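Local atomic coordinates of CAMP factor (Mobiluncus curtisii, PDB entry 6JLC), a protein that probably acts as a secreted pore-forming toxin that contributes to haemolysis. Residues N90-K95 with R137-R142; G104-R109 with I128-A133; L157-I162 with R194-A199. All blocks are in the same frame, centred on the assembly; numbering follows the deposited sequence.

Contact 1 (N90-K95 with R137-R142)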
loop_
_atom_site.group_PDB
_atom_site.type_symbol
_atom_site.label_atom_id
_atom_site.label_comp_id
_atom_site.label_asym_id
_atom_site.label_seq_id
_atom_site.Cartn_x
_atom_site.Cartn_y
_atom_site.Cartn_z
ATOM N N ASN A 90 -3.564 -1.298 -6.178
ATOM C CA ASN A 90 -4.521 -0.634 -7.045
ATOM C C ASN A 90 -5.275 -1.590 -7.955
ATOM O O ASN A 90 -6.422 -1.302 -8.311
ATOM C CB ASN A 90 -3.805 0.424 -7.882
ATOM C CG ASN A 90 -3.288 1.569 -7.030
ATOM O OD1 ASN A 90 -3.981 2.037 -6.129
ATOM N ND2 ASN A 90 -2.063 2.003 -7.290
ATOM N N ASN A 91 -4.671 -2.723 -8.334
ATOM C CA ASN A 91 -5.255 -3.594 -9.343
ATOM C C ASN A 91 -5.730 -4.951 -8.838
ATOM O O ASN A 91 -6.576 -5.563 -9.498
ATOM C CB ASN A 91 -4.251 -3.813 -10.485
ATOM C CG ASN A 91 -3.810 -2.510 -11.105
ATOM O OD1 ASN A 91 -4.603 -1.583 -11.230
ATOM N ND2 ASN A 91 -2.540 -2.418 -11.465
ATOM N N LEU A 92 -5.216 -5.451 -7.709
ATOM C CA LEU A 92 -5.488 -6.825 -7.293
ATOM C C LEU A 92 -6.427 -6.905 -6.088
ATOM O O LEU A 92 -6.491 -7.948 -5.424
ATOM C CB LEU A 92 -4.177 -7.564 -6.990
ATOM C CG LEU A 92 -3.149 -7.554 -8.124
ATOM C CD1 LEU A 92 -1.879 -8.289 -7.686
ATOM C CD2 LEU A 92 -3.722 -8.184 -9.365
ATOM N N ARG A 93 -7.191 -5.837 -5.820
ATOM C CA ARG A 93 -7.925 -5.749 -4.557
ATOM C C ARG A 93 -8.919 -6.890 -4.380
ATOM O O ARG A 93 -9.130 -7.360 -3.253
ATOM C CB ARG A 93 -8.667 -4.415 -4.459
ATOM C CG ARG A 93 -9.243 -4.203 -3.053
ATOM C CD ARG A 93 -9.983 -2.886 -2.916
ATOM N NE ARG A 93 -9.095 -1.728 -2.977
ATOM C CZ ARG A 93 -8.324 -1.301 -1.982
ATOM N NH1 ARG A 93 -8.297 -1.937 -0.813
ATOM N NH2 ARG A 93 -7.569 -0.230 -2.162
ATOM N N TYR A 94 -9.529 -7.362 -5.469
ATOM C CA TYR A 94 -10.537 -8.413 -5.395
ATOM C C TYR A 94 -10.005 -9.778 -5.811
ATOM O O TYR A 94 -10.800 -10.684 -6.088
ATOM C CB TYR A 94 -11.753 -8.043 -6.249
ATOM C CG TYR A 94 -12.644 -7.036 -5.567
ATOM C CD1 TYR A 94 -12.372 -5.677 -5.645
ATOM C CD2 TYR A 94 -13.732 -7.447 -4.804
ATOM C CE1 TYR A 94 -13.192 -4.737 -5.005
ATOM C CE2 TYR A 94 -14.552 -6.514 -4.152
ATOM C CZ TYR A 94 -14.274 -5.165 -4.262
ATOM O OH TYR A 94 -15.075 -4.241 -3.626
ATOM N N LYS A 95 -8.685 -9.951 -5.872
ATOM C CA LYS A 95 -8.157 -11.265 -6.206
ATOM C C LYS A 95 -8.260 -12.200 -5.003
ATOM O O LYS A 95 -8.323 -11.767 -3.851
ATOM C CB LYS A 95 -6.693 -11.167 -6.668
ATOM C CG LYS A 95 -6.518 -10.490 -8.026
ATOM C CD LYS A 95 -7.099 -11.359 -9.130
ATOM C CE LYS A 95 -7.078 -10.631 -10.465
ATOM N NZ LYS A 95 -7.760 -11.463 -11.503
ATOM N N ARG A 137 1.987 -13.326 -12.997
ATOM C CA ARG A 137 1.300 -14.594 -12.766
ATOM C C ARG A 137 0.011 -14.398 -11.971
ATOM O O ARG A 137 -1.064 -14.846 -12.382
ATOM C CB ARG A 137 2.216 -15.576 -12.043
ATOM C CG ARG A 137 1.558 -16.932 -11.794
ATOM C CD ARG A 137 2.336 -17.764 -10.791
ATOM N NE ARG A 137 3.721 -17.329 -10.695
ATOM C CZ ARG A 137 4.318 -16.999 -9.560
ATOM N NH1 ARG A 137 3.645 -17.061 -8.410
ATOM N NH2 ARG A 137 5.587 -16.610 -9.576
ATOM N N VAL A 138 0.100 -13.752 -10.806
ATOM C CA VAL A 138 -1.073 -13.700 -9.935
ATOM C C VAL A 138 -2.132 -12.752 -10.482
ATOM O O VAL A 138 -3.284 -12.806 -10.035
ATOM C CB VAL A 138 -0.691 -13.309 -8.492
ATOM C CG1 VAL A 138 0.441 -14.224 -7.987
ATOM C CG2 VAL A 138 -0.300 -11.838 -8.421
ATOM N N SER A 139 -1.768 -11.887 -11.439
ATOM C CA SER A 139 -2.749 -11.002 -12.065
ATOM C C SER A 139 -3.814 -11.784 -12.810
ATOM O O SER A 139 -4.933 -11.293 -12.991
ATOM C CB SER A 139 -2.064 -10.041 -13.031
ATOM O OG SER A 139 -1.431 -9.002 -12.318
ATOM N N THR A 140 -3.478 -12.981 -13.266
ATOM C CA THR A 140 -4.399 -13.852 -13.974
ATOM C C THR A 140 -5.163 -14.780 -13.042
ATOM O O THR A 140 -5.961 -15.588 -13.522
ATOM C CB THR A 140 -3.641 -14.698 -15.008
ATOM O OG1 THR A 140 -3.042 -15.821 -14.346
ATOM C CG2 THR A 140 -2.554 -13.885 -15.692
ATOM N N TYR A 141 -4.914 -14.721 -11.735
ATOM C CA TYR A 141 -5.662 -15.575 -10.826
ATOM C C TYR A 141 -7.120 -15.133 -10.787
ATOM O O TYR A 141 -7.465 -14.008 -11.155
ATOM C CB TYR A 141 -5.074 -15.536 -9.414
ATOM C CG TYR A 141 -3.780 -16.316 -9.237
ATOM C CD1 TYR A 141 -3.153 -16.932 -10.310
ATOM C CD2 TYR A 141 -3.190 -16.424 -7.978
ATOM C CE1 TYR A 141 -1.969 -17.629 -10.133
ATOM C CE2 TYR A 141 -2.005 -17.120 -7.791
ATOM C CZ TYR A 141 -1.398 -17.719 -8.867
ATOM O OH TYR A 141 -0.223 -18.410 -8.670
ATOM N N ARG A 142 -7.981 -15.998 -10.347
ATOM C CA ARG A 142 -9.361 -15.620 -10.315
ATOM C C ARG A 142 -9.718 -14.645 -9.248
ATOM O O ARG A 142 -9.019 -14.464 -8.298
ATOM C CB ARG A 142 -10.268 -16.809 -10.237
ATOM C CG ARG A 142 -10.095 -17.729 -9.081
ATOM C CD ARG A 142 -10.112 -19.170 -9.584
ATOM N NE ARG A 142 -9.761 -20.137 -8.547
ATOM C CZ ARG A 142 -10.312 -20.156 -7.341
ATOM N NH1 ARG A 142 -11.238 -19.280 -7.027
ATOM N NH2 ARG A 142 -9.943 -21.060 -6.460
#
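K95 lays its aliphatic chain and ammonium group across the S139-R142 backbone of 137-142, near the C-terminal end of helix 121-139. Two carbonyls receive NZ: the bond from K95 NZ to Y141 O measures 2.6 Å and runs nearly along the C=O axis, with a C=O...N angle of 166°, whereas K95 NZ to S139 O, at 3.2 Å, is weak. A bend at chi2 (-68°) in an otherwise extended chain turns the tail toward this pair of acceptors, and K95 CD passes 3.4 Å from Y141 O. The charge has a further partner in D143, a salt bridge just beyond the segment, so NZ is shared between two carbonyls and a carboxylate.

The apolar part of the contact is small. L92 crosses V138 at about a right angle, with L92 CD1 4.0 Å from V138 CG2, while the other branch, L92 CD2, comes to 3.8 Å from S139 OG. That hydroxyl is bonded to the carbonyl of Y135 one turn back, so it meets the leucine as a packing surface. A type I turn from L92 to K95, closed by K95 N to L92 O at 3.0 Å, swings the lysine round after helix 68-91 ends. The Y141 ring folds back over its own segment, with V138 CA 3.7 Å above the ring centre, and its hydroxyl bonds E102. L92 (on L103), V138 (on A99 and E102) and Y141 (on K98) rest on helix 97-114, while R93 and Y94 face helix 152-173 on another flank of the turn.

Contact 2 (G104-R109 with I128-A133)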
loop_
_atom_site.group_PDB
_atom_site.type_symbol
_atom_site.label_atom_id
_atom_site.label_comp_id
_atom_site.label_asym_id
_atom_site.label_seq_id
_atom_site.Cartn_x
_atom_site.Cartn_y
_atom_site.Cartn_z
ATOM N N GLY A 104 2.973 -11.271 -1.782
ATOM C CA GLY A 104 3.581 -10.832 -0.532
ATOM C C GLY A 104 4.874 -11.559 -0.240
ATOM O O GLY A 104 5.849 -10.965 0.247
ATOM N N PHE A 105 4.920 -12.854 -0.532
ATOM C CA PHE A 105 6.138 -13.626 -0.338
ATOM C C PHE A 105 7.256 -13.111 -1.237
ATOM O O PHE A 105 8.399 -12.954 -0.797
ATOM C CB PHE A 105 5.855 -15.088 -0.628
ATOM C CG PHE A 105 6.974 -16.018 -0.234
ATOM C CD1 PHE A 105 7.485 -16.007 1.059
ATOM C CD2 PHE A 105 7.511 -16.890 -1.160
ATOM C CE1 PHE A 105 8.507 -16.872 1.429
ATOM C CE2 PHE A 105 8.538 -17.766 -0.792
ATOM C CZ PHE A 105 9.025 -17.755 0.501
ATOM N N SER A 106 6.929 -12.836 -2.501
ATOM C CA SER A 106 7.912 -12.272 -3.419
ATOM C C SER A 106 8.427 -10.921 -2.918
ATOM O O SER A 106 9.634 -10.655 -2.958
ATOM C CB SER A 106 7.290 -12.151 -4.816
ATOM O OG SER A 106 8.163 -11.513 -5.727
ATOM N N VAL A 107 7.531 -10.059 -2.416
ATOM C CA VAL A 107 7.977 -8.790 -1.849
ATOM C C VAL A 107 8.869 -9.019 -0.633
ATOM O O VAL A 107 9.918 -8.382 -0.483
ATOM C CB VAL A 107 6.771 -7.895 -1.497
ATOM C CG1 VAL A 107 7.231 -6.689 -0.658
ATOM C CG2 VAL A 107 6.069 -7.435 -2.775
ATOM N N THR A 108 8.456 -9.919 0.267
ATOM C CA THR A 108 9.240 -10.156 1.477
ATOM C C THR A 108 10.639 -10.666 1.133
ATOM O O THR A 108 11.637 -10.191 1.685
ATOM C CB THR A 108 8.516 -11.147 2.400
ATOM O OG1 THR A 108 7.281 -10.565 2.849
ATOM C CG2 THR A 108 9.381 -11.494 3.608
ATOM N N ARG A 109 10.724 -11.638 0.214
ATOM C CA ARG A 109 12.029 -12.151 -0.199
ATOM C C ARG A 109 12.889 -11.044 -0.785
ATOM O O ARG A 109 14.093 -10.989 -0.525
ATOM C CB ARG A 109 11.867 -13.278 -1.223
ATOM C CG ARG A 109 11.319 -14.579 -0.649
ATOM C CD ARG A 109 11.408 -15.703 -1.695
ATOM N NE ARG A 109 12.787 -15.960 -2.113
ATOM C CZ ARG A 109 13.208 -15.986 -3.377
ATOM N NH1 ARG A 109 12.362 -15.764 -4.378
ATOM N NH2 ARG A 109 14.484 -16.237 -3.639
ATOM N N ILE A 128 14.325 -8.513 -8.845
ATOM C CA ILE A 128 13.523 -7.667 -9.726
ATOM C C ILE A 128 12.729 -8.536 -10.698
ATOM O O ILE A 128 11.523 -8.337 -10.896
ATOM C CB ILE A 128 14.427 -6.659 -10.461
ATOM C CG1 ILE A 128 14.999 -5.648 -9.458
ATOM C CG2 ILE A 128 13.663 -5.959 -11.575
ATOM C CD1 ILE A 128 16.061 -4.721 -10.030
ATOM N N SER A 129 13.386 -9.525 -11.306
ATOM C CA SER A 129 12.689 -10.409 -12.233
ATOM C C SER A 129 11.588 -11.194 -11.527
ATOM O O SER A 129 10.516 -11.435 -12.104
ATOM C CB SER A 129 13.686 -11.365 -12.891
ATOM O OG SER A 129 14.586 -10.640 -13.709
ATOM N N ASP A 130 11.830 -11.600 -10.278
ATOM C CA ASP A 130 10.840 -12.408 -9.571
ATOM C C ASP A 130 9.618 -11.581 -9.189
ATOM O O ASP A 130 8.490 -12.083 -9.229
ATOM C CB ASP A 130 11.457 -13.030 -8.329
ATOM C CG ASP A 130 10.464 -13.870 -7.549
ATOM O OD1 ASP A 130 10.064 -14.942 -8.056
ATOM O OD2 ASP A 130 10.090 -13.463 -6.427
ATOM N N LEU A 131 9.821 -10.326 -8.780
ATOM C CA LEU A 131 8.675 -9.459 -8.529
ATOM C C LEU A 131 7.814 -9.316 -9.782
ATOM O O LEU A 131 6.583 -9.409 -9.711
ATOM C CB LEU A 131 9.146 -8.092 -8.048
ATOM C CG LEU A 131 9.746 -8.016 -6.646
ATOM C CD1 LEU A 131 10.531 -6.699 -6.471
ATOM C CD2 LEU A 131 8.642 -8.134 -5.587
ATOM N N ARG A 132 8.441 -9.100 -10.942
ATOM C CA ARG A 132 7.672 -8.908 -12.168
ATOM C C ARG A 132 6.964 -10.189 -12.575
ATOM O O ARG A 132 5.786 -10.162 -12.957
ATOM C CB ARG A 132 8.580 -8.423 -13.297
ATOM C CG ARG A 132 9.100 -7.007 -13.056
ATOM C CD ARG A 132 10.239 -6.656 -13.983
ATOM N NE ARG A 132 10.719 -5.305 -13.730
ATOM C CZ ARG A 132 11.738 -4.744 -14.367
ATOM N NH1 ARG A 132 12.392 -5.427 -15.297
ATOM N NH2 ARG A 132 12.112 -3.508 -14.059
ATOM N N ALA A 133 7.673 -11.314 -12.518
ATOM C CA ALA A 133 7.068 -12.588 -12.887
ATOM C C ALA A 133 5.913 -12.928 -11.957
ATOM O O ALA A 133 4.879 -13.455 -12.398
ATOM C CB ALA A 133 8.122 -13.691 -12.860
HETATM O O HOH W 1 11.498 -11.678 -4.703
HETATM O O HOH W 2 9.304 -15.291 -4.415
HETATM O O HOH W 3 12.636 -16.417 -7.313
#
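D130 OD2 is gripped by a hydroxyl and two waters at once. S106 OG donates to D130 OD2 over 2.8 Å, arriving from above the carboxylate plane, 48° out of it. Water 1 also donates to this oxygen and to S106 O, which links the carboxylate to the backbone of the facing helix, and water 2 joins it to R109 NH1. The direct ion pair is long, R109 NH1 to D130 OD2 being 3.8 Å, with the guanidinium and carboxylate planes 72° apart. This distance is spanned by water 2, which lies in the guanidinium plane at its edge; water 3 makes a second bridge from R109 NH1 to D130 OD1, its bond to the aspartate weak. The positive charge and the three donors to OD2 would be expected to favour the ionised carboxylate.

Helices 97-114 and 121-139 form an antiparallel hairpin within the all-helical CAMP factor fold: the two short segments run at 168° with their axes 9.4 Å apart, and S106 and L131 approach to 5.9 Å between CA atoms. The small serine faces the other helix at this point. Its hydroxyl is set anti to the backbone N, which directs it at D130 and also brings it against L131, whose CD2 lies 3.4 Å from S106 OG. The same methyl reaches V107, with L131 CD2 3.9 Å from V107 CG2 and the two side chains crossing at about a right angle. Beyond this apolar side L131 packs on L77 and T84 of helix 68-91, whereas R109 lies at the exposed side of the contact.

Contact 3 (L157-I162 with R194-A199)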
loop_
_atom_site.group_PDB
_atom_site.type_symbol
_atom_site.label_atom_id
_atom_site.label_comp_id
_atom_site.label_asym_id
_atom_site.label_seq_id
_atom_site.Cartn_x
_atom_site.Cartn_y
_atom_site.Cartn_z
ATOM N N LEU A 157 -10.797 -1.536 1.744
ATOM C CA LEU A 157 -11.675 -0.666 0.957
ATOM C C LEU A 157 -12.871 -0.193 1.785
ATOM O O LEU A 157 -13.281 0.971 1.702
ATOM C CB LEU A 157 -12.147 -1.402 -0.299
ATOM C CG LEU A 157 -12.924 -0.577 -1.331
ATOM C CD1 LEU A 157 -12.055 0.523 -1.915
ATOM C CD2 LEU A 157 -13.481 -1.471 -2.440
ATOM N N LEU A 158 -13.409 -1.049 2.629
ATOM C CA LEU A 158 -14.507 -0.695 3.505
ATOM C C LEU A 158 -14.022 0.319 4.548
ATOM O O LEU A 158 -14.664 1.277 4.834
ATOM C CB LEU A 158 -15.063 -1.911 4.182
ATOM C CG LEU A 158 -16.077 -1.685 5.269
ATOM C CD1 LEU A 158 -17.182 -0.766 4.824
ATOM C CD2 LEU A 158 -16.615 -2.961 5.820
ATOM N N ASN A 159 -12.848 0.076 5.080
ATOM C CA ASN A 159 -12.278 0.981 6.057
ATOM C C ASN A 159 -12.046 2.337 5.463
ATOM O O ASN A 159 -12.274 3.317 6.080
ATOM C CB ASN A 159 -11.015 0.428 6.679
ATOM C CG ASN A 159 -10.784 0.958 8.075
ATOM O OD1 ASN A 159 -9.681 1.093 8.532
ATOM N ND2 ASN A 159 -11.835 1.258 8.727
ATOM N N LYS A 160 -11.581 2.369 4.231
ATOM C CA LYS A 160 -11.399 3.650 3.552
ATOM C C LYS A 160 -12.720 4.401 3.420
ATOM O O LYS A 160 -12.774 5.621 3.637
ATOM C CB LYS A 160 -10.765 3.430 2.177
ATOM C CG LYS A 160 -10.030 4.655 1.640
ATOM C CD LYS A 160 -9.041 4.287 0.538
ATOM C CE LYS A 160 -7.857 3.499 1.095
ATOM N NZ LYS A 160 -7.386 2.451 0.147
ATOM N N ALA A 161 -13.797 3.692 3.065
ATOM C CA ALA A 161 -15.106 4.330 2.962
ATOM C C ALA A 161 -15.582 4.842 4.318
ATOM O O ALA A 161 -16.160 5.930 4.409
ATOM C CB ALA A 161 -16.127 3.352 2.359
ATOM N N ILE A 162 -15.336 4.076 5.390
ATOM C CA ILE A 162 -15.706 4.540 6.724
ATOM C C ILE A 162 -14.972 5.833 7.048
ATOM O O ILE A 162 -15.569 6.820 7.495
ATOM C CB ILE A 162 -15.403 3.450 7.776
ATOM C CG1 ILE A 162 -16.310 2.228 7.553
ATOM C CG2 ILE A 162 -15.512 4.008 9.213
ATOM C CD1 ILE A 162 -15.899 1.006 8.373
ATOM N N ARG A 194 -19.377 -2.286 12.104
ATOM C CA ARG A 194 -19.619 -3.644 12.594
ATOM C C ARG A 194 -19.250 -4.679 11.538
ATOM O O ARG A 194 -18.557 -5.664 11.826
ATOM C CB ARG A 194 -21.081 -3.796 13.027
ATOM C CG ARG A 194 -21.380 -3.025 14.291
ATOM C CD ARG A 194 -22.679 -3.455 14.959
ATOM N NE ARG A 194 -22.937 -2.626 16.132
ATOM C CZ ARG A 194 -22.310 -2.754 17.301
ATOM N NH1 ARG A 194 -21.390 -3.697 17.473
ATOM N NH2 ARG A 194 -22.608 -1.939 18.305
ATOM N N VAL A 195 -19.675 -4.442 10.293
ATOM C CA VAL A 195 -19.268 -5.289 9.173
ATOM C C VAL A 195 -17.754 -5.391 9.111
ATOM O O VAL A 195 -17.189 -6.486 8.987
ATOM C CB VAL A 195 -19.846 -4.748 7.853
ATOM C CG1 VAL A 195 -19.383 -5.608 6.677
ATOM C CG2 VAL A 195 -21.356 -4.711 7.911
ATOM N N TRP A 196 -17.068 -4.245 9.227
ATOM C CA TRP A 196 -15.612 -4.233 9.133
ATOM C C TRP A 196 -14.965 -5.076 10.229
ATOM O O TRP A 196 -13.927 -5.709 10.004
ATOM C CB TRP A 196 -15.103 -2.797 9.201
ATOM C CG TRP A 196 -13.619 -2.677 9.113
ATOM C CD1 TRP A 196 -12.855 -2.700 7.980
ATOM C CD2 TRP A 196 -12.713 -2.516 10.204
ATOM N NE1 TRP A 196 -11.528 -2.551 8.304
ATOM C CE2 TRP A 196 -11.419 -2.435 9.665
ATOM C CE3 TRP A 196 -12.876 -2.421 11.586
ATOM C CZ2 TRP A 196 -10.290 -2.276 10.460
ATOM C CZ3 TRP A 196 -11.757 -2.263 12.371
ATOM C CH2 TRP A 196 -10.482 -2.190 11.809
ATOM N N PHE A 197 -15.558 -5.092 11.421
ATOM C CA PHE A 197 -14.982 -5.857 12.518
ATOM C C PHE A 197 -15.337 -7.338 12.457
ATOM O O PHE A 197 -14.641 -8.148 13.082
ATOM C CB PHE A 197 -15.442 -5.275 13.854
ATOM C CG PHE A 197 -14.453 -4.318 14.476
ATOM C CD1 PHE A 197 -13.372 -4.791 15.209
ATOM C CD2 PHE A 197 -14.597 -2.943 14.315
ATOM C CE1 PHE A 197 -12.466 -3.908 15.788
ATOM C CE2 PHE A 197 -13.703 -2.060 14.901
ATOM C CZ PHE A 197 -12.628 -2.543 15.628
ATOM N N LYS A 198 -16.394 -7.707 11.728
ATOM C CA LYS A 198 -16.846 -9.096 11.675
ATOM C C LYS A 198 -15.849 -9.920 10.873
ATOM O O LYS A 198 -15.732 -9.751 9.655
ATOM C CB LYS A 198 -18.244 -9.181 11.068
ATOM C CG LYS A 198 -18.624 -10.590 10.647
ATOM C CD LYS A 198 -20.091 -10.888 10.827
ATOM C CE LYS A 198 -20.897 -10.413 9.645
ATOM N NZ LYS A 198 -22.201 -11.133 9.554
ATOM N N ALA A 199 -15.134 -10.823 11.552
ATOM C CA ALA A 199 -14.027 -11.535 10.916
ATOM C C ALA A 199 -14.487 -12.407 9.757
ATOM O O ALA A 199 -13.703 -12.677 8.840
ATOM C CB ALA A 199 -13.292 -12.390 11.945
#
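Both N159 and W196 carry their CG on the side anti to the backbone N, N159 only roughly so (chi1 -152°), which sends an amide and an indole into the gap between the helices; the second torsions, 81° in W196, then turn the two planes alongside each other. The amide plane lies only 18° from the ring plane, so the pair is stacked, with N159 ND2 3.8 Å above one face and offset toward the rim. The overlap falls over the five-membered ring, around W196 NE1 and CE2: N159 CB approaches W196 NE1 to 3.4 Å, N159 CG lies over W196 NE1 and CE2, and N159 OD1 is 3.9 Å from W196 CZ2. At the indole's edge, in its plane, sits F197 CD2.

Beside this stack, the apolar side chains close in on the root of the tryptophan. L158 CD2 touches W196 CB at 3.7 Å and packs equally near the backbone N of the same residue, while V195 CG1 stands 3.9 Å from L158 CD2. I162, crossing W196 at about a right angle, adds its CD1 at 4.0 Å from W196 CB. L158 and W196 are the closest backbone pair, 6.7 Å between CA atoms, and W196 is one residue before the end of helix 179-197.

L158 and I162 also meet helix 203-222, through A209, I210 and L213, so helix 152-173 packs against both neighbours. The carbonyls of W196 and K198 accept bonds from K155. Across the two segments the indole is placed by stacking and van der Waals contact, with no hydrogen bond, which probably makes the fit depend on shape.

Overall arrangement
Contacts 1 and 2 share helix 121-139, and their centres are 15 Å apart. Along the chain, contact 2 falls between the two segments of contact 1: it pairs helices 97-114 and 121-139 midway, whereas contact 1 joins the ends of helices 68-91 and 121-139. Contact 3 follows later in sequence and brings helices 152-173 and 179-197 together. Its centre is 29 Å from that of contact 2, across the chain's centre, and their nearest atoms remain about 17 Å apart. Contact 1, centred 21 Å from contact 3, bridges the two regions: Y94 OH packs 3.4 Å from L157 CD2. The 90-95 turn thus links helices 68-91, 97-114 and 121-139 to helices 152-173 and 179-197.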